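Local coordinates for protein Myo-inositol phosphohydrolase (Mitsuokella multacida, PDB 4WU3) that probably removes phosphate groups from inositol hexakisphosphate as a PTP-like phosphatase, and binds inositol-(1,3,4,5)-tetrakisphosphate through its phosphates, at residues A[355-360]-A[546-551]; A[389-394]-A[535-540]; A[415-420]-A[501-506]. The protein carries 2 engineered substitutions. All coordinates share one frame; numbering follows the deposited sequence.

In the fold
All three contacts involve one mixed beta sheet of the second PTP-like phosphatase region, contact 1 also taking in a helix packed on it. Contacts 1 and 2 are buried and share the bound inositol phosphate; their centres lie about 5 Å apart. Contact 1 sets strand 357-358, at one edge of the sheet, against helix 545-558 through side chains alone, whereas contact 2 is a parallel strand pair further in, with a serine-histidine hydrogen-bond chain on one face. Contact 3 joins strand 416-422, the next neighbour of 535-539, to edge strand 503-509. It is partly buried: its polar cluster lies toward the ligand end, while a His-Tyr stack marks the more exposed start.

Contact 1 of 3, residues A[355-360]-A[546-551]; sequences NFRTMN and RTTAYM. With 4IP (inositol-(1,3,4,5)-tetrakisphosphate), chain F.
Arg357, on an edge strand of the sheet, and Met359, just past its end, reach to Thr547, Thr548 and Met551 on the helix that follows the phosphate-binding loop, the P-loop of the PTP-like fold. Polar contacts centre on the Arg357 guanidinium. NH2 comes within 3.2 Å of Thr548 OG1, which lies at the guanidinium edge and is itself bonded to Ala544 O and Asn577 N. NH1 donates to Asn355 O at 2.8 Å, the carbonyl oxygen lying almost in the guanidinium plane, and also to Gly543 O; with Asn355 ND2 on Ala542 O, residues 355-357 are thus bonded to two carbonyls of the P-loop.

The helix side of the same group is met by a sulfur and a methyl. Met551 SD lies obliquely to the guanidinium, 3.4 Å from Arg357 NH2, and the Thr547 side chain runs head-on toward that of Arg357, its CG2 3.6 Å from NH2. CG of Arg357 lies between its backbone N and carbonyl carbon (chi1 66°), and a further bend at chi2 carries the chain toward the helix. Beyond it, two methionine methyls touch, Met359 CE to Met551 CE at 3.6 Å.

Ligand binding occupies the first turn of the helix. Arg546 wraps one phosphate of the inositol tetrakisphosphate: its backbone N and its NE both donate to O1P, at 2.8 and 3.1 Å, while Glu424 pairs with NH1. The remaining branch closes the grip edge-on, Arg546 NH2 meeting 4IP O3P at 2.7 Å in a nearly straight bond (177°).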
loop_
_atom_site.group_PDB
_atom_site.type_symbol
_atom_site.label_atom_id
_atom_site.label_comp_id
_atom_site.label_asym_id
_atom_site.label_seq_id
_atom_site.Cartn_x
_atom_site.Cartn_y
_atom_site.Cartn_z
ATOM N N ASN A 355 -27.368 7.295 34.520
ATOM C CA ASN A 355 -27.394 5.828 34.612
ATOM C C ASN A 355 -27.241 5.290 36.035
ATOM O O ASN A 355 -26.631 4.224 36.250
ATOM C CB ASN A 355 -26.314 5.218 33.709
ATOM C CG ASN A 355 -26.545 5.523 32.244
ATOM O OD1 ASN A 355 -27.683 5.599 31.791
ATOM N ND2 ASN A 355 -25.466 5.692 31.496
ATOM N N PHE A 356 -27.806 6.024 36.996
ATOM C CA PHE A 356 -27.725 5.653 38.403
ATOM C C PHE A 356 -28.744 4.581 38.697
ATOM O O PHE A 356 -29.880 4.684 38.247
ATOM C CB PHE A 356 -28.020 6.852 39.315
ATOM C CG PHE A 356 -28.060 6.501 40.790
ATOM C CD1 PHE A 356 -26.894 6.393 41.520
ATOM C CD2 PHE A 356 -29.266 6.268 41.437
ATOM C CE1 PHE A 356 -26.924 6.065 42.868
ATOM C CE2 PHE A 356 -29.298 5.958 42.786
ATOM C CZ PHE A 356 -28.122 5.850 43.501
ATOM N N ARG A 357 -28.350 3.563 39.455
ATOM C CA ARG A 357 -29.300 2.541 39.893
ATOM C C ARG A 357 -28.790 1.816 41.112
ATOM O O ARG A 357 -27.577 1.756 41.343
ATOM C CB ARG A 357 -29.583 1.529 38.779
ATOM C CG ARG A 357 -28.400 0.662 38.381
ATOM C CD ARG A 357 -27.503 1.316 37.337
ATOM N NE ARG A 357 -26.631 0.333 36.693
ATOM C CZ ARG A 357 -25.688 0.629 35.807
ATOM N NH1 ARG A 357 -25.465 1.857 35.427
ATOM N NH2 ARG A 357 -24.942 -0.307 35.294
ATOM N N THR A 358 -29.716 1.279 41.902
ATOM C CA THR A 358 -29.369 0.353 42.971
ATOM C C THR A 358 -30.090 -0.943 42.673
ATOM O O THR A 358 -30.942 -0.992 41.791
ATOM C CB THR A 358 -29.761 0.863 44.385
ATOM O OG1 THR A 358 -31.181 0.754 44.588
ATOM C CG2 THR A 358 -29.324 2.303 44.589
ATOM N N MET A 359 -29.749 -1.998 43.397
ATOM C CA MET A 359 -30.386 -3.281 43.175
ATOM C C MET A 359 -31.808 -3.293 43.722
ATOM O O MET A 359 -32.529 -4.287 43.571
ATOM C CB MET A 359 -29.553 -4.392 43.800
ATOM C CG MET A 359 -28.172 -4.512 43.174
ATOM S SD MET A 359 -28.297 -4.846 41.406
ATOM C CE MET A 359 -28.172 -3.223 40.680
ATOM N N ASN A 360 -32.218 -2.183 44.342
ATOM C CA ASN A 360 -33.615 -1.997 44.747
ATOM C C ASN A 360 -34.417 -1.171 43.737
ATOM O O ASN A 360 -35.612 -0.946 43.931
ATOM C CB ASN A 360 -33.699 -1.314 46.119
ATOM C CG ASN A 360 -33.023 -2.111 47.217
ATOM O OD1 ASN A 360 -33.335 -3.282 47.435
ATOM N ND2 ASN A 360 -32.108 -1.475 47.928
ATOM N N ARG A 546 -17.922 -0.986 31.391
ATOM C CA ARG A 546 -17.148 -1.445 32.531
ATOM C C ARG A 546 -17.984 -1.613 33.800
ATOM O O ARG A 546 -17.858 -2.613 34.498
ATOM C CB ARG A 546 -15.992 -0.492 32.777
ATOM C CG ARG A 546 -14.906 -0.612 31.720
ATOM C CD ARG A 546 -13.901 0.518 31.836
ATOM N NE ARG A 546 -14.513 1.785 31.449
ATOM C CZ ARG A 546 -13.879 2.951 31.445
ATOM N NH1 ARG A 546 -12.602 3.012 31.805
ATOM N NH2 ARG A 546 -14.518 4.060 31.065
ATOM N N THR A 547 -18.845 -0.648 34.087
ATOM C CA THR A 547 -19.682 -0.698 35.274
ATOM C C THR A 547 -20.614 -1.913 35.301
ATOM O O THR A 547 -20.706 -2.607 36.325
ATOM C CB THR A 547 -20.518 0.590 35.397
ATOM O OG1 THR A 547 -19.663 1.675 35.779
ATOM C CG2 THR A 547 -21.619 0.438 36.432
ATOM N N THR A 548 -21.301 -2.169 34.189
ATOM C CA THR A 548 -22.240 -3.286 34.111
ATOM C C THR A 548 -21.529 -4.634 34.104
ATOM O O THR A 548 -22.031 -5.616 34.657
ATOM C CB THR A 548 -23.151 -3.199 32.877
ATOM O OG1 THR A 548 -23.734 -1.893 32.791
ATOM C CG2 THR A 548 -24.255 -4.220 32.986
ATOM N N ALA A 549 -20.351 -4.674 33.495
ATOM C CA ALA A 549 -19.503 -5.866 33.554
ATOM C C ALA A 549 -19.173 -6.249 35.007
ATOM O O ALA A 549 -19.401 -7.378 35.436
ATOM C CB ALA A 549 -18.219 -5.635 32.765
ATOM N N TYR A 550 -18.637 -5.306 35.773
ATOM C CA TYR A 550 -18.308 -5.583 37.169
ATOM C C TYR A 550 -19.553 -5.884 38.004
ATOM O O TYR A 550 -19.548 -6.824 38.817
ATOM C CB TYR A 550 -17.475 -4.446 37.770
ATOM C CG TYR A 550 -15.994 -4.653 37.536
ATOM C CD1 TYR A 550 -15.239 -5.449 38.398
ATOM C CD2 TYR A 550 -15.361 -4.104 36.430
ATOM C CE1 TYR A 550 -13.893 -5.664 38.172
ATOM C CE2 TYR A 550 -14.009 -4.311 36.199
ATOM C CZ TYR A 550 -13.278 -5.090 37.070
ATOM O OH TYR A 550 -11.928 -5.297 36.836
ATOM N N MET A 551 -20.630 -5.130 37.800
ATOM C CA MET A 551 -21.861 -5.410 38.542
ATOM C C MET A 551 -22.376 -6.840 38.282
ATOM O O MET A 551 -22.804 -7.529 39.207
ATOM C CB MET A 551 -22.945 -4.383 38.224
ATOM C CG MET A 551 -22.646 -2.990 38.749
ATOM S SD MET A 551 -23.736 -1.714 38.098
ATOM C CE MET A 551 -25.187 -2.016 39.111
HETATM C C1 4IP F . -18.516 3.172 27.840
HETATM O O1 4IP F . -19.008 2.906 29.153
HETATM C C2 4IP F . -18.284 4.667 27.660
HETATM O O2 4IP F . -19.483 5.371 27.954
HETATM C C3 4IP F . -17.882 5.005 26.230
HETATM O O3 4IP F . -17.713 6.419 26.101
HETATM C C4 4IP F . -18.915 4.514 25.220
HETATM O O4 4IP F . -18.432 4.775 23.896
HETATM C C5 4IP F . -19.153 3.019 25.396
HETATM O O5 4IP F . -20.160 2.562 24.489
HETATM C C6 4IP F . -19.552 2.679 26.831
HETATM O O6 4IP F . -19.724 1.267 26.978
HETATM P P1 4IP F . -18.045 2.751 30.431
HETATM O O1P 4IP F . -17.346 1.438 30.214
HETATM O O2P 4IP F . -19.015 2.779 31.583
HETATM O O3P 4IP F . -17.154 3.967 30.380
HETATM P P3 4IP F . -16.311 7.024 25.579
HETATM O O4P 4IP F . -15.933 6.127 24.423
HETATM O O5P 4IP F . -15.401 6.929 26.782
HETATM O O6P 4IP F . -16.643 8.433 25.155
HETATM P P4 4IP F . -19.322 5.543 22.787
HETATM O O7P 4IP F . -19.842 6.773 23.491
HETATM O O8P 4IP F . -18.316 5.845 21.704
HETATM O O9P 4IP F . -20.385 4.526 22.417
HETATM P P5 4IP F . -20.024 1.105 23.805
HETATM O OPF 4IP F . -18.530 0.835 23.718
HETATM O OPG 4IP F . -20.708 1.298 22.467
HETATM O OPH 4IP F . -20.752 0.181 24.755
#

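Contact 2 of 3, residues A[389-394]-A[535-540]; sequences YMSGSA and WLHFHS. Engineered in segment 535-540: Ser540 (natural residue Cys). With 4IP (inositol-(1,3,4,5)-tetrakisphosphate), chain F.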
loop_
_atom_site.group_PDB
_atom_site.type_symbol
_atom_site.label_atom_id
_atom_site.label_comp_id
_atom_site.label_asym_id
_atom_site.label_seq_id
_atom_site.Cartn_x
_atom_site.Cartn_y
_atom_site.Cartn_z
ATOM N N TYR A 389 -26.565 -5.254 47.910
ATOM C CA TYR A 389 -25.950 -3.999 48.308
ATOM C C TYR A 389 -25.007 -3.457 47.234
ATOM O O TYR A 389 -23.810 -3.297 47.444
ATOM C CB TYR A 389 -25.217 -4.161 49.644
ATOM C CG TYR A 389 -26.082 -4.669 50.773
ATOM C CD1 TYR A 389 -27.391 -4.219 50.941
ATOM C CD2 TYR A 389 -25.583 -5.578 51.690
ATOM C CE1 TYR A 389 -28.182 -4.683 51.980
ATOM C CE2 TYR A 389 -26.360 -6.049 52.734
ATOM C CZ TYR A 389 -27.661 -5.598 52.874
ATOM O OH TYR A 389 -28.442 -6.069 53.905
ATOM N N MET A 390 -25.559 -3.159 46.073
ATOM C CA MET A 390 -24.742 -2.701 44.964
ATOM C C MET A 390 -25.468 -1.631 44.180
ATOM O O MET A 390 -26.686 -1.681 44.025
ATOM C CB MET A 390 -24.425 -3.882 44.050
ATOM C CG MET A 390 -23.672 -3.520 42.796
ATOM S SD MET A 390 -23.253 -4.987 41.846
ATOM C CE MET A 390 -24.875 -5.463 41.261
ATOM N N SER A 391 -24.709 -0.660 43.686
ATOM C CA SER A 391 -25.248 0.360 42.810
ATOM C C SER A 391 -24.229 0.664 41.725
ATOM O O SER A 391 -23.073 0.230 41.811
ATOM C CB SER A 391 -25.590 1.612 43.611
ATOM O OG SER A 391 -24.478 2.052 44.372
ATOM N N GLY A 392 -24.665 1.377 40.690
ATOM C CA GLY A 392 -23.773 1.823 39.625
ATOM C C GLY A 392 -24.207 3.150 39.011
ATOM O O GLY A 392 -25.342 3.578 39.172
ATOM N N SER A 393 -23.299 3.813 38.312
ATOM C CA SER A 393 -23.659 4.995 37.559
ATOM C C SER A 393 -22.514 5.456 36.685
ATOM O O SER A 393 -21.405 4.925 36.744
ATOM C CB SER A 393 -24.030 6.139 38.506
ATOM O OG SER A 393 -22.881 6.633 39.189
ATOM N N ALA A 394 -22.800 6.478 35.892
ATOM C CA ALA A 394 -21.775 7.228 35.195
ATOM C C ALA A 394 -20.906 7.972 36.196
ATOM O O ALA A 394 -21.176 7.961 37.396
ATOM C CB ALA A 394 -22.416 8.214 34.230
ATOM N N TRP A 535 -21.349 -1.894 50.991
ATOM C CA TRP A 535 -22.120 -1.525 49.812
ATOM C C TRP A 535 -21.160 -1.036 48.735
ATOM O O TRP A 535 -20.349 -0.148 48.985
ATOM C CB TRP A 535 -23.100 -0.421 50.165
ATOM C CG TRP A 535 -23.922 0.044 49.020
ATOM C CD1 TRP A 535 -23.485 0.708 47.919
ATOM C CD2 TRP A 535 -25.335 -0.102 48.870
ATOM N NE1 TRP A 535 -24.538 0.987 47.090
ATOM C CE2 TRP A 535 -25.686 0.498 47.648
ATOM C CE3 TRP A 535 -26.336 -0.688 49.646
ATOM C CZ2 TRP A 535 -26.994 0.539 47.184
ATOM C CZ3 TRP A 535 -27.643 -0.659 49.177
ATOM C CH2 TRP A 535 -27.956 -0.050 47.956
ATOM N N LEU A 536 -21.239 -1.624 47.544
ATOM C CA LEU A 536 -20.342 -1.258 46.455
ATOM C C LEU A 536 -21.044 -0.451 45.391
ATOM O O LEU A 536 -22.013 -0.917 44.790
ATOM C CB LEU A 536 -19.770 -2.502 45.795
ATOM C CG LEU A 536 -18.965 -3.417 46.700
ATOM C CD1 LEU A 536 -18.477 -4.615 45.901
ATOM C CD2 LEU A 536 -17.811 -2.672 47.339
ATOM N N HIS A 537 -20.546 0.760 45.154
ATOM C CA HIS A 537 -21.052 1.585 44.063
ATOM C C HIS A 537 -20.042 1.669 42.930
ATOM O O HIS A 537 -19.020 2.327 43.051
ATOM C CB HIS A 537 -21.381 2.994 44.532
ATOM C CG HIS A 537 -21.874 3.873 43.428
ATOM N ND1 HIS A 537 -23.207 3.969 43.096
ATOM C CD2 HIS A 537 -21.211 4.659 42.551
ATOM C CE1 HIS A 537 -23.348 4.793 42.077
ATOM N NE2 HIS A 537 -22.152 5.229 41.730
ATOM N N PHE A 538 -20.336 0.996 41.824
ATOM C CA PHE A 538 -19.441 0.997 40.691
ATOM C C PHE A 538 -19.733 2.154 39.761
ATOM O O PHE A 538 -20.891 2.449 39.458
ATOM C CB PHE A 538 -19.580 -0.295 39.909
ATOM C CG PHE A 538 -19.135 -1.499 40.657
ATOM C CD1 PHE A 538 -17.818 -1.889 40.639
ATOM C CD2 PHE A 538 -20.046 -2.248 41.376
ATOM C CE1 PHE A 538 -17.410 -3.016 41.333
ATOM C CE2 PHE A 538 -19.643 -3.363 42.081
ATOM C CZ PHE A 538 -18.323 -3.750 42.054
ATOM N N HIS A 539 -18.671 2.800 39.294
ATOM C CA HIS A 539 -18.809 3.791 38.229
ATOM C C HIS A 539 -17.656 3.661 37.252
ATOM O O HIS A 539 -16.574 3.186 37.590
ATOM C CB HIS A 539 -18.901 5.233 38.783
ATOM C CG HIS A 539 -17.573 5.869 39.054
ATOM N ND1 HIS A 539 -16.804 6.445 38.066
ATOM C CD2 HIS A 539 -16.872 6.004 40.201
ATOM C CE1 HIS A 539 -15.683 6.900 38.592
ATOM N NE2 HIS A 539 -15.699 6.645 39.886
ATOM N N SER A 540 -17.906 4.073 36.023
ATOM C CA SER A 540 -16.849 4.223 35.050
ATOM C C SER A 540 -17.100 5.582 34.417
ATOM O O SER A 540 -17.360 6.542 35.142
ATOM C CB SER A 540 -16.872 3.071 34.047
ATOM O OG SER A 540 -18.203 2.686 33.778
HETATM C C1 4IP F . -18.516 3.172 27.840
HETATM O O1 4IP F . -19.008 2.906 29.153
HETATM C C2 4IP F . -18.284 4.667 27.660
HETATM O O2 4IP F . -19.483 5.371 27.954
HETATM C C3 4IP F . -17.882 5.005 26.230
HETATM O O3 4IP F . -17.713 6.419 26.101
HETATM C C4 4IP F . -18.915 4.514 25.220
HETATM O O4 4IP F . -18.432 4.775 23.896
HETATM C C5 4IP F . -19.153 3.019 25.396
HETATM O O5 4IP F . -20.160 2.562 24.489
HETATM C C6 4IP F . -19.552 2.679 26.831
HETATM O O6 4IP F . -19.724 1.267 26.978
HETATM P P1 4IP F . -18.045 2.751 30.431
HETATM O O1P 4IP F . -17.346 1.438 30.214
HETATM O O2P 4IP F . -19.015 2.779 31.583
HETATM O O3P 4IP F . -17.154 3.967 30.380
HETATM P P3 4IP F . -16.311 7.024 25.579
HETATM O O4P 4IP F . -15.933 6.127 24.423
HETATM O O5P 4IP F . -15.401 6.929 26.782
HETATM O O6P 4IP F . -16.643 8.433 25.155
HETATM P P4 4IP F . -19.322 5.543 22.787
HETATM O O7P 4IP F . -19.842 6.773 23.491
HETATM O O8P 4IP F . -18.316 5.845 21.704
HETATM O O9P 4IP F . -20.385 4.526 22.417
HETATM P P5 4IP F . -20.024 1.105 23.805
HETATM O OPF 4IP F . -18.530 0.835 23.718
HETATM O OPG 4IP F . -20.708 1.298 22.467
HETATM O OPH 4IP F . -20.752 0.181 24.755
#
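Ser391 and His537 face each other across two parallel strands and form the middle of a hydrogen-bonded chain running along one face of the sheet. Trp535 NE1 donates to Ser391 OG at 2.9 Å (168°), with the oxygen close to the indole plane. The same hydroxyl meets His537 ND1 at 2.6 Å, either atom being a possible donor. On the far edge of the imidazole, His537 NE2 donates to Ser393 OG at 3.0 Å, and Ser393 OG donates in turn to Ala394 O at 2.8 Å, on a carbonyl lone pair. Both ring nitrogens are thus engaged near the ring plane, which fixes the rotation of the imidazole, and two buried serine hydroxyls each have two partners. With CG opposite the backbone N (chi1 179°), both Trp535 and His537 lean toward the serine strand.

The backbones are satisfied by the alternating parallel ladder: Ser391 N donates to Leu536 O at 2.9 Å and Ser391 O accepts from Phe538 N at 2.8 Å, continued by Leu536 N to Tyr389 O and Ser393 N to Phe538 O. Tyr389 CA lies over the six-membered ring of Trp535, a CH-pi contact. On the other face Met390 SD approaches the Phe538 ring obliquely. At the strand's end His539 ND1 donates to Ser540 O at 3.0 Å, while its NE2 is taken by Glu493. Ser540 is engineered from cysteine; its hydroxyl is bonded to Thr547 OG1 and sits doubtfully close to the ligand phosphate.

Strands 357-358 and 416-422 extend the sheet on the two sides, helix 398-411 covers the Trp535 and His537 face, and helix 545-558 packs on Met390 and Leu536.

Contact 3 of 3, residues A[415-420]-A[501-506]; sequences PIYIMD and GLHYYR
Asp420 OD2 is gripped by several groups at once. Tyr504 OH donates to it at 2.6 Å, meeting the OD2 lone pair that points away from the other carboxylate oxygen, and His426 NE2 adds a further hydrogen bond. The same oxygen hovers over the guanidinium face of Arg506, 3.3 Å from NE, an ion pair of charges alone, since no N-H is directed at it. Arg506 NH1 bonds weakly back to Tyr504 OH and pairs with Glu456, while Asp420 OD1 accepts from Arg422 N. With CG opposite the backbone N in Tyr504 (chi1 178°), the phenol runs along the strand to the carboxylate. A phenylalanine here would probably leave Asp420 OD2 short of its phenolic donor and the carboxylate less firmly fixed in rotation.

Beneath these groups, four backbone hydrogen bonds alternate between the strands, among them Ile418 N to His503 O at 3.0 Å. At the start of the pair His503 lies over the Tyr417 ring in an offset stack, centroids 4.8 Å apart and planes at 28°. Leu502 CD2 fills in against Ile416 CB at 3.8 Å on the side covered by helix 398-411, and on the other side Met419 SD meets Tyr505 CB. Parallel strands 416-422 and 503-509, the latter at the sheet's edge, form this flank of the central mixed sheet of the PTP-like phosphatase fold.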
loop_
_atom_site.group_PDB
_atom_site.type_symbol
_atom_site.label_atom_id
_atom_site.label_comp_id
_atom_site.label_asym_id
_atom_site.label_seq_id
_atom_site.Cartn_x
_atom_site.Cartn_y
_atom_site.Cartn_z
ATOM N N PRO A 415 -20.619 -0.090 55.516
ATOM C CA PRO A 415 -19.753 0.901 54.862
ATOM C C PRO A 415 -19.900 0.934 53.328
ATOM O O PRO A 415 -20.069 -0.112 52.680
ATOM C CB PRO A 415 -18.339 0.494 55.282
ATOM C CG PRO A 415 -18.441 -0.899 55.811
ATOM C CD PRO A 415 -19.874 -1.189 56.152
ATOM N N ILE A 416 -19.859 2.143 52.772
ATOM C CA ILE A 416 -20.085 2.362 51.348
ATOM C C ILE A 416 -18.778 2.643 50.625
ATOM O O ILE A 416 -18.044 3.561 51.005
ATOM C CB ILE A 416 -21.032 3.553 51.118
ATOM C CG1 ILE A 416 -22.378 3.296 51.796
ATOM C CG2 ILE A 416 -21.234 3.788 49.622
ATOM C CD1 ILE A 416 -23.244 4.530 51.903
ATOM N N TYR A 417 -18.483 1.843 49.602
ATOM C CA TYR A 417 -17.273 2.020 48.798
ATOM C C TYR A 417 -17.641 2.523 47.413
ATOM O O TYR A 417 -18.543 1.999 46.770
ATOM C CB TYR A 417 -16.476 0.715 48.641
ATOM C CG TYR A 417 -15.857 0.205 49.912
ATOM C CD1 TYR A 417 -16.631 -0.459 50.850
ATOM C CD2 TYR A 417 -14.508 0.367 50.176
ATOM C CE1 TYR A 417 -16.087 -0.927 52.027
ATOM C CE2 TYR A 417 -13.950 -0.104 51.359
ATOM C CZ TYR A 417 -14.751 -0.753 52.276
ATOM O OH TYR A 417 -14.246 -1.237 53.461
ATOM N N ILE A 418 -16.941 3.558 46.962
ATOM C CA ILE A 418 -17.007 3.975 45.568
ATOM C C ILE A 418 -15.916 3.197 44.829
ATOM O O ILE A 418 -14.728 3.316 45.152
ATOM C CB ILE A 418 -16.772 5.493 45.417
ATOM C CG1 ILE A 418 -17.881 6.292 46.127
ATOM C CG2 ILE A 418 -16.673 5.885 43.954
ATOM C CD1 ILE A 418 -19.297 5.969 45.689
ATOM N N MET A 419 -16.339 2.372 43.875
ATOM C CA MET A 419 -15.421 1.567 43.085
ATOM C C MET A 419 -15.201 2.240 41.731
ATOM O O MET A 419 -16.005 2.096 40.811
ATOM C CB MET A 419 -15.968 0.151 42.895
ATOM C CG MET A 419 -16.381 -0.560 44.180
ATOM S SD MET A 419 -15.021 -0.904 45.323
ATOM C CE MET A 419 -14.040 -2.083 44.394
ATOM N N ASP A 420 -14.119 3.001 41.631
ATOM C CA ASP A 420 -13.793 3.736 40.420
ATOM C C ASP A 420 -13.062 2.780 39.480
ATOM O O ASP A 420 -11.959 2.339 39.778
ATOM C CB ASP A 420 -12.933 4.945 40.788
ATOM C CG ASP A 420 -12.371 5.686 39.582
ATOM O OD1 ASP A 420 -12.794 5.429 38.439
ATOM O OD2 ASP A 420 -11.479 6.535 39.792
ATOM N N GLY A 501 -17.013 11.336 53.403
ATOM C CA GLY A 501 -17.241 10.255 54.360
ATOM C C GLY A 501 -17.425 8.869 53.762
ATOM O O GLY A 501 -17.977 7.977 54.410
ATOM N N LEU A 502 -16.962 8.672 52.532
ATOM C CA LEU A 502 -17.058 7.365 51.894
ATOM C C LEU A 502 -15.674 6.799 51.639
ATOM O O LEU A 502 -14.693 7.530 51.632
ATOM C CB LEU A 502 -17.819 7.464 50.570
ATOM C CG LEU A 502 -19.206 8.093 50.625
ATOM C CD1 LEU A 502 -19.737 8.315 49.219
ATOM C CD2 LEU A 502 -20.163 7.226 51.421
ATOM N N HIS A 503 -15.602 5.494 51.431
ATOM C CA HIS A 503 -14.346 4.852 51.076
ATOM C C HIS A 503 -14.150 4.821 49.573
ATOM O O HIS A 503 -15.095 4.972 48.805
ATOM C CB HIS A 503 -14.316 3.428 51.612
ATOM C CG HIS A 503 -14.523 3.342 53.087
ATOM N ND1 HIS A 503 -15.766 3.398 53.674
ATOM C CD2 HIS A 503 -13.642 3.204 54.097
ATOM C CE1 HIS A 503 -15.642 3.301 54.984
ATOM N NE2 HIS A 503 -14.362 3.181 55.268
ATOM N N TYR A 504 -12.915 4.597 49.156
ATOM C CA TYR A 504 -12.590 4.655 47.750
ATOM C C TYR A 504 -11.689 3.505 47.357
ATOM O O TYR A 504 -10.763 3.166 48.072
ATOM C CB TYR A 504 -11.907 5.984 47.432
ATOM C CG TYR A 504 -11.464 6.158 45.993
ATOM C CD1 TYR A 504 -12.355 6.608 45.020
ATOM C CD2 TYR A 504 -10.154 5.903 45.614
ATOM C CE1 TYR A 504 -11.956 6.781 43.706
ATOM C CE2 TYR A 504 -9.737 6.079 44.313
ATOM C CZ TYR A 504 -10.639 6.521 43.359
ATOM O OH TYR A 504 -10.231 6.696 42.051
ATOM N N TYR A 505 -11.977 2.896 46.216
ATOM C CA TYR A 505 -11.090 1.896 45.658
ATOM C C TYR A 505 -11.035 2.059 44.137
ATOM O O TYR A 505 -12.041 2.331 43.490
ATOM C CB TYR A 505 -11.513 0.473 46.063
ATOM C CG TYR A 505 -10.420 -0.541 45.817
ATOM C CD1 TYR A 505 -9.481 -0.837 46.795
ATOM C CD2 TYR A 505 -10.300 -1.174 44.588
ATOM C CE1 TYR A 505 -8.455 -1.738 46.556
ATOM C CE2 TYR A 505 -9.282 -2.076 44.338
ATOM C CZ TYR A 505 -8.359 -2.355 45.322
ATOM O OH TYR A 505 -7.340 -3.245 45.052
ATOM N N ARG A 506 -9.839 1.901 43.586
ATOM C CA ARG A 506 -9.589 2.139 42.180
ATOM C C ARG A 506 -9.149 0.872 41.455
ATOM O O ARG A 506 -8.184 0.236 41.855
ATOM C CB ARG A 506 -8.482 3.190 42.047
ATOM C CG ARG A 506 -8.133 3.550 40.610
ATOM C CD ARG A 506 -9.244 4.353 39.975
ATOM N NE ARG A 506 -8.834 4.939 38.707
ATOM C CZ ARG A 506 -8.251 6.127 38.573
ATOM N NH1 ARG A 506 -7.988 6.873 39.633
ATOM N NH2 ARG A 506 -7.927 6.569 37.369
#